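Local atomic coordinates of glycosyl hydrolase family 61, 2 protein (Heterobasidion irregulare TC 32-1, PDB entry 5NNS), a protein that cleaves cellulose as a secreted copper-dependent lytic polysaccharide monooxygenase, oxidising the sugar chain specifically at C1. Residues V85-A90 and N134-S139; I47-N52 and N148-H153. One frame throughout, in Å; residues are numbered along the deposited sequence.

How the contacts relate
From the N terminus, the chain first reaches 47-52, part of the long loop between strands 12-15 and 63-66. Contact 2 opens there and closes only at 148-153, on strand 147-157. Contact 1 lies wholly inside that span: it begins on strand 85-91 and closes at strand 135-139, so it is nested within contact 2 and the two do not cross. Contact 1 joins the two sheets face to face, while contact 2 ties the loop to the six-stranded mixed sheet. They meet where strands 85-91 and 147-157 run side by side, antiparallel, with Tyr88 N 2.7 Å from Arg152 O and Ala90 O 2.8 Å from Ile150 N.

Contact 1 (V85-A90 and N134-S139)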
loop_
_atom_site.group_PDB
_atom_site.type_symbol
_atom_site.label_atom_id
_atom_site.label_comp_id
_atom_site.label_asym_id
_atom_site.label_seq_id
_atom_site.Cartn_x
_atom_site.Cartn_y
_atom_site.Cartn_z
ATOM N N VAL A 85 0.794 -7.048 5.318
ATOM C CA VAL A 85 0.414 -5.660 5.036
ATOM C C VAL A 85 1.695 -4.914 4.708
ATOM O O VAL A 85 2.701 -5.114 5.382
ATOM C CB VAL A 85 -0.231 -4.972 6.261
ATOM C CG1 VAL A 85 -0.607 -3.527 5.937
ATOM C CG2 VAL A 85 -1.437 -5.769 6.760
ATOM N N MET A 86 1.655 -4.058 3.688
ATOM C CA MET A 86 2.823 -3.265 3.294
ATOM C C MET A 86 2.411 -1.830 3.045
ATOM O O MET A 86 1.349 -1.575 2.463
ATOM C CB MET A 86 3.467 -3.846 2.032
ATOM C CG MET A 86 4.086 -5.218 2.244
ATOM S SD MET A 86 4.516 -5.999 0.682
ATOM C CE MET A 86 2.894 -6.549 0.139
ATOM N N VAL A 87 3.250 -0.901 3.489
ATOM C CA VAL A 87 3.053 0.521 3.238
ATOM C C VAL A 87 4.274 1.041 2.484
ATOM O O VAL A 87 5.404 0.900 2.943
ATOM C CB VAL A 87 2.804 1.301 4.542
ATOM C CG1 VAL A 87 2.385 2.736 4.241
ATOM C CG2 VAL A 87 1.734 0.595 5.372
ATOM N N TYR A 88 4.029 1.597 1.300
ATOM C CA TYR A 88 5.066 2.152 0.438
ATOM C C TYR A 88 4.875 3.658 0.311
ATOM O O TYR A 88 3.771 4.186 0.520
ATOM C CB TYR A 88 4.980 1.560 -0.976
ATOM C CG TYR A 88 5.475 0.141 -1.167
ATOM C CD1 TYR A 88 4.681 -0.953 -0.819
ATOM C CD2 TYR A 88 6.721 -0.115 -1.753
ATOM C CE1 TYR A 88 5.119 -2.256 -1.023
ATOM C CE2 TYR A 88 7.167 -1.418 -1.961
ATOM C CZ TYR A 88 6.362 -2.482 -1.595
ATOM O OH TYR A 88 6.798 -3.773 -1.797
ATOM N N MET A 89 5.956 4.338 -0.061
ATOM C CA MET A 89 5.875 5.699 -0.574
ATOM C C MET A 89 6.750 5.864 -1.814
ATOM O O MET A 89 7.648 5.060 -2.073
ATOM C CB MET A 89 6.308 6.704 0.485
ATOM C CG MET A 89 5.412 6.785 1.705
ATOM S SD MET A 89 6.177 7.905 2.890
ATOM C CE MET A 89 5.755 9.490 2.170
ATOM N N ALA A 90 6.472 6.921 -2.568
ATOM C CA ALA A 90 7.246 7.272 -3.751
ATOM C C ALA A 90 7.201 8.768 -3.963
ATOM O O ALA A 90 6.134 9.365 -3.884
ATOM C CB ALA A 90 6.682 6.570 -4.977
ATOM N N ASN A 134 -10.246 -2.665 11.389
ATOM C CA ASN A 134 -9.993 -2.693 9.950
ATOM C C ASN A 134 -9.151 -1.513 9.489
ATOM O O ASN A 134 -9.528 -0.803 8.545
ATOM C CB ASN A 134 -11.311 -2.737 9.188
ATOM C CG ASN A 134 -12.132 -3.943 9.548
ATOM O OD1 ASN A 134 -11.811 -5.060 9.135
ATOM N ND2 ASN A 134 -13.195 -3.735 10.315
ATOM N N SER A 135 -8.023 -1.299 10.171
ATOM C CA SER A 135 -7.175 -0.139 9.909
ATOM C C SER A 135 -5.704 -0.429 10.151
ATOM O O SER A 135 -5.357 -1.405 10.805
ATOM C CB SER A 135 -7.617 1.058 10.758
ATOM O OG SER A 135 -7.343 0.842 12.128
ATOM N N TRP A 136 -4.852 0.434 9.605
ATOM C CA TRP A 136 -3.413 0.284 9.719
ATOM C C TRP A 136 -2.763 1.648 9.960
ATOM O O TRP A 136 -2.920 2.576 9.155
ATOM C CB TRP A 136 -2.866 -0.339 8.440
ATOM C CG TRP A 136 -1.507 -0.923 8.603
ATOM C CD1 TRP A 136 -0.315 -0.401 8.160
ATOM C CD2 TRP A 136 -1.194 -2.150 9.248
ATOM N NE1 TRP A 136 0.720 -1.242 8.494
ATOM C CE2 TRP A 136 0.205 -2.325 9.160
ATOM C CE3 TRP A 136 -1.962 -3.128 9.901
ATOM C CZ2 TRP A 136 0.849 -3.426 9.707
ATOM C CZ3 TRP A 136 -1.317 -4.235 10.443
ATOM C CH2 TRP A 136 0.076 -4.374 10.341
ATOM N N THR A 137 -2.030 1.754 11.060
ATOM C CA THR A 137 -1.379 3.000 11.442
ATOM C C THR A 137 0.140 2.825 11.511
ATOM O O THR A 137 0.638 1.906 12.173
ATOM C CB THR A 137 -1.924 3.514 12.785
ATOM O OG1 THR A 137 -3.346 3.642 12.693
ATOM C CG2 THR A 137 -1.320 4.880 13.135
ATOM N N THR A 138 0.852 3.700 10.795
ATOM C CA THR A 138 2.311 3.787 10.834
ATOM C C THR A 138 2.713 5.244 10.578
ATOM O O THR A 138 1.889 6.040 10.132
ATOM C CB THR A 138 2.966 2.844 9.796
ATOM O OG1 THR A 138 4.393 2.911 9.915
ATOM C CG2 THR A 138 2.579 3.216 8.372
ATOM N N SER A 139 3.963 5.599 10.867
ATOM C CA SER A 139 4.415 6.990 10.727
ATOM C C SER A 139 5.191 7.198 9.435
ATOM O O SER A 139 5.877 6.296 8.969
ATOM C CB SER A 139 5.305 7.389 11.904
ATOM O OG SER A 139 4.591 7.324 13.121
#
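Val85 presses its isopropyl group onto one face of the Trp136 indole, and its atoms can be followed across the ring one by one. CB sits near the six-membered ring, 3.9 Å from Trp136 CZ2. CG1, anti to the backbone N (chi1 180°), is directed to the middle of the five-membered ring: it stands 3.5 Å from the centroid of that Trp136 ring and 9° off its normal, a CH-pi contact. CG2, the other branch, meets the outer rim of the benzo ring, on the same face, at Trp136 CZ3, 4.0 Å away. Strands 85-91 and 135-139 belong to different sheets of the AA9 beta-sandwich; the axes of the two short segments approach to 9.4 Å and are turned 45° from each other, and side chains of both meet in between. Further along, Val87 CG2 approaches the indole obliquely, 3.6 Å from Trp136 CD1. The same methyl also meets Thr138 CG2 at 4.1 Å, the two side chains reaching toward each other tip to tip. Trp136 NE1 has its own partner in Asn110 OD1 of strand 106-116, the neighbour of 85-91 in its sheet, a hydrogen bond that gives the buried indole N-H its acceptor.

Contact 2 (I47-N52 and N148-H153); sequences ISCNIN and NYILRH
Arg152 reaches from its strand to the loop and uses one edge of its guanidinium to hold two successive backbone carbonyls. NE donates to Ser48 O at 2.7 Å in a slightly bent bond, and this oxygen lies almost exactly in the guanidinium plane. NH2 donates to Ile47 O at 2.8 Å and 160°; here too the acceptor stays near the plane of the guanidinium, but the nitrogen stands above the Ile47 carbonyl plane, 35° out of it. An extended chain, with CG anti to the backbone N (chi1 165°), carries the group across to the loop, and Arg152 CD passes 3.3 Å from Ser48 O on the way. The third nitrogen, NH1, forms a salt bridge with Glu154 OE1, two residues further along the strand. Ser48 OG is hydrogen-bonded to Thr101 OG1. Asn50 OD1 accepts from Ile51 N, and its ND2 donates to Pro168 O and Glu169 OE2. Beside these polar bonds, Cys49 SG touches Ile150 CG2 at 4.4 Å, and the same sulfur forms the disulfide to Cys170 on strand 165-176, the neighbouring strand in the sheet. The loop is thus fastened to two adjoining strands of the AA9 sandwich core, covalently to one and by hydrogen bonds to both. With two carbonyls along one edge and a carboxylate on NH1, the buried guanidinium is fixed in rotation, and its positive charge is probably well compensated.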
loop_
_atom_site.group_PDB
_atom_site.type_symbol
_atom_site.label_atom_id
_atom_site.label_comp_id
_atom_site.label_asym_id
_atom_site.label_seq_id
_atom_site.Cartn_x
_atom_site.Cartn_y
_atom_site.Cartn_z
ATOM N N ILE A 47 -0.566 -2.177 -10.962
ATOM C CA ILE A 47 -0.399 -2.659 -9.584
ATOM C C ILE A 47 0.057 -1.562 -8.605
ATOM O O ILE A 47 -0.137 -1.709 -7.395
ATOM C CB ILE A 47 0.515 -3.913 -9.507
ATOM C CG1 ILE A 47 0.289 -4.664 -8.176
ATOM C CG2 ILE A 47 1.983 -3.543 -9.730
ATOM C CD1 ILE A 47 0.881 -6.054 -8.122
ATOM N N SER A 48 0.631 -0.464 -9.119
ATOM C CA SER A 48 1.057 0.652 -8.270
ATOM C C SER A 48 -0.108 1.298 -7.520
ATOM O O SER A 48 -0.058 1.409 -6.296
ATOM C CB SER A 48 1.818 1.719 -9.065
ATOM O OG SER A 48 1.046 2.217 -10.142
ATOM N N CYS A 49 -1.151 1.706 -8.250
ATOM C CA CYS A 49 -2.285 2.417 -7.645
ATOM C C CYS A 49 -3.660 1.869 -8.027
ATOM O O CYS A 49 -4.667 2.576 -7.926
ATOM C CB CYS A 49 -2.163 3.913 -7.950
ATOM S SG CYS A 49 -0.673 4.636 -7.228
ATOM N N ASN A 50 -3.693 0.585 -8.403
ATOM C CA ASN A 50 -4.913 -0.141 -8.772
ATOM C C ASN A 50 -5.449 0.282 -10.136
ATOM O O ASN A 50 -4.858 1.126 -10.801
ATOM C CB ASN A 50 -6.003 -0.012 -7.687
ATOM C CG ASN A 50 -6.739 -1.319 -7.432
ATOM O OD1 ASN A 50 -6.997 -2.098 -8.362
ATOM N ND2 ASN A 50 -7.096 -1.559 -6.174
ATOM N N ILE A 51 -6.551 -0.344 -10.548
ATOM C CA ILE A 51 -7.219 -0.057 -11.807
ATOM C C ILE A 51 -8.381 0.924 -11.554
ATOM O O ILE A 51 -9.245 0.634 -10.731
ATOM C CB ILE A 51 -7.757 -1.351 -12.463
ATOM C CG1 ILE A 51 -6.590 -2.271 -12.859
ATOM C CG2 ILE A 51 -8.605 -1.029 -13.697
ATOM C CD1 ILE A 51 -6.988 -3.708 -13.143
ATOM N N ASN A 52 -8.435 2.071 -12.241
ATOM C CA ASN A 52 -7.442 2.502 -13.244
ATOM C C ASN A 52 -6.268 3.286 -12.642
ATOM O O ASN A 52 -5.310 3.590 -13.346
ATOM C CB ASN A 52 -8.110 3.300 -14.375
ATOM C CG ASN A 52 -8.827 4.552 -13.895
ATOM O OD1 ASN A 52 -8.676 4.987 -12.752
ATOM N ND2 ASN A 52 -9.621 5.135 -14.777
ATOM N N ASN A 148 6.641 16.119 -2.738
ATOM C CA ASN A 148 5.369 15.542 -3.139
ATOM C C ASN A 148 5.546 14.031 -3.268
ATOM O O ASN A 148 6.449 13.567 -3.982
ATOM C CB ASN A 148 4.925 16.147 -4.466
ATOM C CG ASN A 148 4.871 17.663 -4.423
ATOM O OD1 ASN A 148 4.298 18.248 -3.500
ATOM N ND2 ASN A 148 5.471 18.309 -5.422
ATOM N N TYR A 149 4.696 13.281 -2.565
ATOM C CA TYR A 149 4.795 11.823 -2.476
ATOM C C TYR A 149 3.441 11.142 -2.627
ATOM O O TYR A 149 2.416 11.677 -2.185
ATOM C CB TYR A 149 5.351 11.404 -1.114
ATOM C CG TYR A 149 6.780 11.779 -0.847
ATOM C CD1 TYR A 149 7.105 13.042 -0.361
ATOM C CD2 TYR A 149 7.815 10.859 -1.045
ATOM C CE1 TYR A 149 8.418 13.392 -0.094
ATOM C CE2 TYR A 149 9.136 11.198 -0.783
ATOM C CZ TYR A 149 9.432 12.467 -0.305
ATOM O OH TYR A 149 10.736 12.810 -0.041
ATOM N N ILE A 150 3.446 9.951 -3.229
ATOM C CA ILE A 150 2.327 9.024 -3.090
ATOM C C ILE A 150 2.540 8.207 -1.812
ATOM O O ILE A 150 3.670 7.828 -1.508
ATOM C CB ILE A 150 2.224 8.043 -4.275
ATOM C CG1 ILE A 150 2.046 8.791 -5.602
ATOM C CG2 ILE A 150 1.079 7.056 -4.058
ATOM C CD1 ILE A 150 0.802 9.657 -5.693
ATOM N N LEU A 151 1.457 7.957 -1.077
ATOM C CA LEU A 151 1.439 7.029 0.051
ATOM C C LEU A 151 0.583 5.846 -0.364
ATOM O O LEU A 151 -0.603 6.017 -0.667
ATOM C CB LEU A 151 0.823 7.685 1.290
ATOM C CG LEU A 151 0.626 6.799 2.531
ATOM C CD1 LEU A 151 1.976 6.387 3.093
ATOM C CD2 LEU A 151 -0.210 7.511 3.589
ATOM N N ARG A 152 1.175 4.653 -0.336
ATOM C CA ARG A 152 0.589 3.461 -0.929
ATOM C C ARG A 152 0.397 2.376 0.131
ATOM O O ARG A 152 1.367 1.980 0.783
ATOM C CB ARG A 152 1.504 2.962 -2.057
ATOM C CG ARG A 152 1.232 1.541 -2.542
ATOM C CD ARG A 152 2.043 1.206 -3.776
ATOM N NE ARG A 152 1.487 0.063 -4.497
ATOM C CZ ARG A 152 1.765 -1.220 -4.253
ATOM N NH1 ARG A 152 2.607 -1.576 -3.287
ATOM N NH2 ARG A 152 1.190 -2.158 -4.997
ATOM N N HIS A 153 -0.842 1.897 0.290
ATOM C CA HIS A 153 -1.141 0.758 1.177
ATOM C C HIS A 153 -1.459 -0.464 0.337
ATOM O O HIS A 153 -2.162 -0.357 -0.667
ATOM C CB HIS A 153 -2.315 1.066 2.104
ATOM C CG HIS A 153 -2.008 2.111 3.125
ATOM N ND1 HIS A 153 -2.024 3.456 2.836
ATOM C CD2 HIS A 153 -1.653 2.010 4.428
ATOM C CE1 HIS A 153 -1.695 4.141 3.918
ATOM N NE2 HIS A 153 -1.472 3.288 4.901
#